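Local coordinates for putative Lipoprotein (Shewanella oneidensis, PDB 3U24) that is of unknown function but binds zinc and is probably related to the zinc metallopeptidases, at residues Glu439-Tyr444 / Glu553-Tyr558; Lys66-Val71 / Trp106-Phe111. One frame throughout, in Å; residues are numbered along the deposited sequence.

In the fold
Both contacts belong to a largely helical chain of the DUF885 family, and each joins helices, but their settings differ. Contact 1 is buried, about 16 Å from the centre of the chain, on the helix that supplies E439 to the zinc site completed by H408 and H414; the side chain of W441 lies about 6 Å from that of H414. Contact 2 joins the consecutive helices 61-79 and 88-111 at the surface, about 23 Å from the chain centre, and holds no metal ligand; a bound zinc lies about 11 Å from the side chain of L68. The centres of contact 1 and contact 2 are about 32 Å apart, and the nearest atoms of contact 1 and contact 2 about 20 Å, so they do not touch.

Contact 1: residues Glu439-Tyr444 / Glu553-Tyr558. With ZN (zinc ion), chain F.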
loop_
_atom_site.group_PDB
_atom_site.type_symbol
_atom_site.label_atom_id
_atom_site.label_comp_id
_atom_site.label_asym_id
_atom_site.label_seq_id
_atom_site.Cartn_x
_atom_site.Cartn_y
_atom_site.Cartn_z
ATOM N N GLU A 439 -6.117 2.785 -5.068
ATOM C CA GLU A 439 -6.269 1.398 -5.493
ATOM C C GLU A 439 -7.666 1.099 -6.042
ATOM O O GLU A 439 -7.780 0.397 -7.055
ATOM C CB GLU A 439 -5.934 0.427 -4.359
ATOM C CG GLU A 439 -4.451 0.295 -4.156
ATOM C CD GLU A 439 -3.721 -0.216 -5.408
ATOM O OE1 GLU A 439 -4.333 -0.935 -6.259
ATOM O OE2 GLU A 439 -2.509 0.090 -5.517
ATOM N N GLY A 440 -8.710 1.587 -5.363
ATOM C CA GLY A 440 -10.084 1.385 -5.833
ATOM C C GLY A 440 -10.291 1.864 -7.264
ATOM O O GLY A 440 -10.937 1.191 -8.054
ATOM N N TRP A 441 -9.718 3.023 -7.592
ATOM C CA TRP A 441 -9.754 3.520 -8.948
ATOM C C TRP A 441 -9.136 2.517 -9.915
ATOM O O TRP A 441 -9.720 2.219 -10.973
ATOM C CB TRP A 441 -9.063 4.883 -9.070
ATOM C CG TRP A 441 -8.904 5.275 -10.487
ATOM C CD1 TRP A 441 -7.782 5.124 -11.288
ATOM C CD2 TRP A 441 -9.949 5.781 -11.395
ATOM N NE1 TRP A 441 -8.039 5.532 -12.570
ATOM C CE2 TRP A 441 -9.321 5.926 -12.702
ATOM C CE3 TRP A 441 -11.279 6.135 -11.248
ATOM C CZ2 TRP A 441 -10.013 6.410 -13.796
ATOM C CZ3 TRP A 441 -11.977 6.571 -12.367
ATOM C CH2 TRP A 441 -11.353 6.722 -13.605
ATOM N N ALA A 442 -7.943 2.014 -9.595
ATOM C CA ALA A 442 -7.265 1.118 -10.507
ATOM C C ALA A 442 -8.079 -0.142 -10.710
ATOM O O ALA A 442 -8.216 -0.566 -11.843
ATOM C CB ALA A 442 -5.863 0.785 -10.031
ATOM N N VAL A 443 -8.643 -0.712 -9.642
ATOM C CA VAL A 443 -9.537 -1.910 -9.750
ATOM C C VAL A 443 -10.810 -1.630 -10.554
ATOM O O VAL A 443 -11.212 -2.402 -11.428
ATOM C CB VAL A 443 -9.860 -2.474 -8.354
ATOM C CG1 VAL A 443 -10.784 -3.716 -8.394
ATOM C CG2 VAL A 443 -8.541 -2.773 -7.615
ATOM N N TYR A 444 -11.406 -0.476 -10.299
ATOM C CA TYR A 444 -12.595 -0.010 -11.047
ATOM C C TYR A 444 -12.288 0.042 -12.533
ATOM O O TYR A 444 -13.085 -0.450 -13.363
ATOM C CB TYR A 444 -13.077 1.333 -10.517
ATOM C CG TYR A 444 -13.977 2.054 -11.465
ATOM C CD1 TYR A 444 -15.318 1.723 -11.568
ATOM C CD2 TYR A 444 -13.477 3.020 -12.326
ATOM C CE1 TYR A 444 -16.135 2.390 -12.474
ATOM C CE2 TYR A 444 -14.282 3.652 -13.226
ATOM C CZ TYR A 444 -15.611 3.332 -13.306
ATOM O OH TYR A 444 -16.412 3.997 -14.224
ATOM N N GLU A 553 -13.579 12.382 -15.422
ATOM C CA GLU A 553 -12.675 13.531 -15.301
ATOM C C GLU A 553 -12.968 14.357 -14.050
ATOM O O GLU A 553 -12.060 14.860 -13.378
ATOM C CB GLU A 553 -12.732 14.403 -16.560
ATOM C CG GLU A 553 -12.051 13.699 -17.738
ATOM C CD GLU A 553 -12.258 14.360 -19.086
ATOM O OE1 GLU A 553 -12.723 15.524 -19.148
ATOM O OE2 GLU A 553 -11.939 13.716 -20.110
ATOM N N LYS A 554 -14.232 14.469 -13.709
ATOM C CA LYS A 554 -14.593 15.197 -12.509
ATOM C C LYS A 554 -14.157 14.386 -11.276
ATOM O O LYS A 554 -13.590 14.958 -10.320
ATOM C CB LYS A 554 -16.090 15.468 -12.485
ATOM C CG LYS A 554 -16.568 16.231 -11.257
ATOM C CD LYS A 554 -16.292 17.728 -11.347
ATOM C CE LYS A 554 -17.133 18.509 -10.333
ATOM N NZ LYS A 554 -16.341 19.662 -9.801
ATOM N N PHE A 555 -14.400 13.068 -11.307
ATOM C CA PHE A 555 -13.938 12.188 -10.220
ATOM C C PHE A 555 -12.449 12.315 -9.978
ATOM O O PHE A 555 -12.027 12.409 -8.827
ATOM C CB PHE A 555 -14.302 10.727 -10.464
ATOM C CG PHE A 555 -13.936 9.822 -9.327
ATOM C CD1 PHE A 555 -14.784 9.658 -8.269
ATOM C CD2 PHE A 555 -12.733 9.166 -9.309
ATOM C CE1 PHE A 555 -14.465 8.840 -7.216
ATOM C CE2 PHE A 555 -12.399 8.312 -8.273
ATOM C CZ PHE A 555 -13.258 8.190 -7.208
ATOM N N LEU A 556 -11.658 12.339 -11.043
ATOM C CA LEU A 556 -10.225 12.365 -10.903
ATOM C C LEU A 556 -9.681 13.754 -10.561
ATOM O O LEU A 556 -8.494 13.879 -10.292
ATOM C CB LEU A 556 -9.541 11.853 -12.159
ATOM C CG LEU A 556 -9.853 10.423 -12.573
ATOM C CD1 LEU A 556 -9.484 10.174 -14.021
ATOM C CD2 LEU A 556 -9.158 9.445 -11.624
ATOM N N SER A 557 -10.522 14.772 -10.491
ATOM C CA SER A 557 -10.021 16.154 -10.387
ATOM C C SER A 557 -9.680 16.514 -8.961
ATOM O O SER A 557 -8.983 17.464 -8.755
ATOM C CB SER A 557 -11.037 17.187 -10.922
ATOM O OG SER A 557 -12.244 17.198 -10.164
ATOM N N TYR A 558 -10.132 15.738 -7.985
ATOM C CA TYR A 558 -9.888 16.029 -6.578
ATOM C C TYR A 558 -8.582 15.420 -6.047
ATOM O O TYR A 558 -8.178 15.704 -4.918
ATOM C CB TYR A 558 -11.075 15.498 -5.753
ATOM C CG TYR A 558 -12.380 16.162 -6.121
ATOM C CD1 TYR A 558 -12.760 17.347 -5.514
ATOM C CD2 TYR A 558 -13.191 15.651 -7.095
ATOM C CE1 TYR A 558 -13.931 17.974 -5.842
ATOM C CE2 TYR A 558 -14.374 16.275 -7.436
ATOM C CZ TYR A 558 -14.739 17.422 -6.797
ATOM O OH TYR A 558 -15.907 18.070 -7.134
HETATM ZN ZN ZN F . -2.770 -0.928 -7.729
HETATM O O HOH W 1 -0.828 -1.814 -7.833
#
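W441 and L556 mark the closest backbone approach, their CA atoms 9.1 Å apart, where helix 435-451 passes residues 553-558; no hydrogen bond spans the gap. The indole bridges it. With CG anti to the backbone N (chi1 170°), W441 extends across to the second segment, where L556 sets a methyl on one ring face: CD2 stands 3.6 Å from the centroid of the six-membered ring and 9° off its normal, a well-centred CH-pi contact. L556 CD1 rests beside it, 3.8 Å from W441 CZ2. F555 comes in obliquely near CE3, on the same side of the indole plane as L556, its CE2 3.9 Å from W441 CE3. The two rings are turned 19° from parallel but slid so far apart that they barely overlap. The indole's NE1 has its partner in P412 O, and H552 adds an edge-to-face ring contact. An alanine in place of W441 would probably leave L556 CD2 without its aromatic face and P412 O without this donor. On the same helix, E439 binds zinc through both carboxylate oxygens, OE1 at 2.1 Å, together with H408, H414 and a water, a set consistent with the metallopeptidase clan. The contact is thus apolar and aromatic, packing the zinc-bearing helix against residues 553-558, with one indole hydrogen bond to the loop between the two histidine ligands.

Contact 2: residues Lys66-Val71 / Trp106-Phe111; sequences KTLAFV and WDITRF
L68 and I108 face each other where helices 61-79 and 88-111 come together, their CA atoms 8.0 Å apart and the short axes 10.6 Å apart at a crossing angle of -118°. The tight side of the contact is the meeting of T67 with I108. I108 reaches over with CD1, the end of its longer branch, and presses it on the T67 methyl; T67 CG2 to I108 CD1 is 3.5 Å, closer than usual for two carbons. T67 offers that methyl because CG2 lies anti to its backbone N, while OG1 swings back beside the N and bonds to G63 O one turn earlier. L39 of helix 25-39 and M104 also touch T67, so a third helix, through L39, also borders this corner. Toward the surface the fit relaxes. L68 and I108 run alongside each other in opposing senses, with L68 CD1 4.0 Å from I108 CG2, and beyond them T109 adds its methyl, CG2 standing 4.1 Å from L68 CD2. T109 is exposed, and its OG1 turns to A105 O in its own helix rather than across. A bound acetate, probably from the crystallisation solution, lies about 3 Å from the side chain of L68. Through the contact residues themselves helix 88-111 widens into a pi-type turn at 107-111: W106 O takes both R110 N and F111 N, which reach it from opposite faces of its plane. Both threonines thus spend their hydroxyls on their own helices and present methyls to the partner, which implies that two consecutive helices are joined here by dispersion forces and the exclusion of water, without a hydrogen bond to fix the register between these segments.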
loop_
_atom_site.group_PDB
_atom_site.type_symbol
_atom_site.label_atom_id
_atom_site.label_comp_id
_atom_site.label_asym_id
_atom_site.label_seq_id
_atom_site.Cartn_x
_atom_site.Cartn_y
_atom_site.Cartn_z
ATOM N N LYS A 66 4.254 14.128 24.261
ATOM C CA LYS A 66 4.517 15.209 23.320
ATOM C C LYS A 66 3.679 15.074 22.035
ATOM O O LYS A 66 3.285 16.091 21.450
ATOM C CB LYS A 66 6.005 15.220 22.969
ATOM C CG LYS A 66 6.465 16.339 22.063
ATOM C CD LYS A 66 7.969 16.219 21.799
ATOM C CE LYS A 66 8.496 17.404 20.977
ATOM N NZ LYS A 66 9.734 17.003 20.231
ATOM N N THR A 67 3.445 13.843 21.574
ATOM C CA THR A 67 2.593 13.627 20.399
ATOM C C THR A 67 1.166 14.004 20.731
ATOM O O THR A 67 0.531 14.712 19.960
ATOM C CB THR A 67 2.691 12.192 19.854
ATOM O OG1 THR A 67 4.037 11.986 19.428
ATOM C CG2 THR A 67 1.744 11.944 18.668
ATOM N N LEU A 68 0.689 13.616 21.899
ATOM C CA LEU A 68 -0.672 13.971 22.280
ATOM C C LEU A 68 -0.851 15.480 22.494
ATOM O O LEU A 68 -1.924 16.000 22.195
ATOM C CB LEU A 68 -1.145 13.212 23.517
ATOM C CG LEU A 68 -1.329 11.706 23.425
ATOM C CD1 LEU A 68 -1.574 11.132 24.834
ATOM C CD2 LEU A 68 -2.443 11.361 22.458
ATOM N N ALA A 69 0.174 16.180 23.004
ATOM C CA ALA A 69 0.099 17.647 23.131
ATOM C C ALA A 69 0.053 18.293 21.719
ATOM O O ALA A 69 -0.580 19.322 21.522
ATOM C CB ALA A 69 1.301 18.200 23.929
ATOM N N PHE A 70 0.728 17.693 20.748
ATOM C CA PHE A 70 0.677 18.204 19.387
ATOM C C PHE A 70 -0.711 17.991 18.787
ATOM O O PHE A 70 -1.224 18.896 18.164
ATOM C CB PHE A 70 1.774 17.566 18.548
ATOM C CG PHE A 70 1.666 17.788 17.073
ATOM C CD1 PHE A 70 0.949 16.901 16.279
ATOM C CD2 PHE A 70 2.336 18.834 16.468
ATOM C CE1 PHE A 70 0.864 17.071 14.923
ATOM C CE2 PHE A 70 2.289 18.972 15.093
ATOM C CZ PHE A 70 1.537 18.104 14.326
ATOM N N VAL A 71 -1.299 16.805 18.977
ATOM C CA VAL A 71 -2.641 16.530 18.493
ATOM C C VAL A 71 -3.610 17.578 19.062
ATOM O O VAL A 71 -4.345 18.229 18.326
ATOM C CB VAL A 71 -3.097 15.088 18.852
ATOM C CG1 VAL A 71 -4.584 14.926 18.637
ATOM C CG2 VAL A 71 -2.303 14.057 18.036
ATOM N N TRP A 106 -5.539 8.067 18.783
ATOM C CA TRP A 106 -6.131 6.775 18.984
ATOM C C TRP A 106 -5.097 5.681 18.974
ATOM O O TRP A 106 -5.220 4.775 19.755
ATOM C CB TRP A 106 -7.197 6.525 17.930
ATOM C CG TRP A 106 -7.737 5.111 17.870
ATOM C CD1 TRP A 106 -8.816 4.567 18.583
ATOM C CD2 TRP A 106 -7.232 4.010 17.041
ATOM N NE1 TRP A 106 -9.000 3.256 18.234
ATOM C CE2 TRP A 106 -8.105 2.875 17.296
ATOM C CE3 TRP A 106 -6.230 3.889 16.080
ATOM C CZ2 TRP A 106 -7.932 1.650 16.646
ATOM C CZ3 TRP A 106 -6.051 2.643 15.422
ATOM C CH2 TRP A 106 -6.880 1.546 15.714
ATOM N N ASP A 107 -4.084 5.765 18.105
ATOM C CA ASP A 107 -2.966 4.831 18.126
ATOM C C ASP A 107 -2.265 4.797 19.483
ATOM O O ASP A 107 -1.882 3.725 19.956
ATOM C CB ASP A 107 -1.889 5.147 17.058
ATOM C CG ASP A 107 -2.219 4.555 15.661
ATOM O OD1 ASP A 107 -2.865 3.488 15.596
ATOM O OD2 ASP A 107 -1.822 5.154 14.613
ATOM N N ILE A 108 -2.084 5.977 20.082
ATOM C CA ILE A 108 -1.407 6.075 21.355
ATOM C C ILE A 108 -2.300 5.590 22.484
ATOM O O ILE A 108 -1.835 4.878 23.358
ATOM C CB ILE A 108 -0.884 7.490 21.620
ATOM C CG1 ILE A 108 0.311 7.772 20.678
ATOM C CG2 ILE A 108 -0.540 7.683 23.088
ATOM C CD1 ILE A 108 0.574 9.253 20.528
ATOM N N THR A 109 -3.575 5.956 22.488
ATOM C CA THR A 109 -4.370 5.711 23.687
ATOM C C THR A 109 -5.194 4.424 23.657
ATOM O O THR A 109 -5.649 3.983 24.698
ATOM C CB THR A 109 -5.287 6.924 23.988
ATOM O OG1 THR A 109 -6.187 7.108 22.891
ATOM C CG2 THR A 109 -4.453 8.202 24.156
ATOM N N ARG A 110 -5.417 3.829 22.495
ATOM C CA ARG A 110 -6.367 2.704 22.378
ATOM C C ARG A 110 -5.771 1.527 21.643
ATOM O O ARG A 110 -5.813 0.433 22.148
ATOM C CB ARG A 110 -7.631 3.088 21.628
ATOM C CG ARG A 110 -8.426 4.193 22.267
ATOM C CD ARG A 110 -9.356 3.650 23.353
ATOM N NE ARG A 110 -10.236 4.714 23.827
ATOM C CZ ARG A 110 -11.138 4.588 24.805
ATOM N NH1 ARG A 110 -11.312 3.423 25.437
ATOM N NH2 ARG A 110 -11.879 5.645 25.149
ATOM N N PHE A 111 -5.208 1.749 20.464
ATOM C CA PHE A 111 -4.715 0.638 19.656
ATOM C C PHE A 111 -3.475 0.055 20.332
ATOM O O PHE A 111 -3.340 -1.131 20.444
ATOM C CB PHE A 111 -4.380 1.110 18.237
ATOM C CG PHE A 111 -4.154 0.003 17.225
ATOM C CD1 PHE A 111 -5.086 -0.986 17.033
ATOM C CD2 PHE A 111 -3.070 0.034 16.400
ATOM C CE1 PHE A 111 -4.885 -2.003 16.092
ATOM C CE2 PHE A 111 -2.861 -0.948 15.432
ATOM C CZ PHE A 111 -3.783 -1.973 15.271
#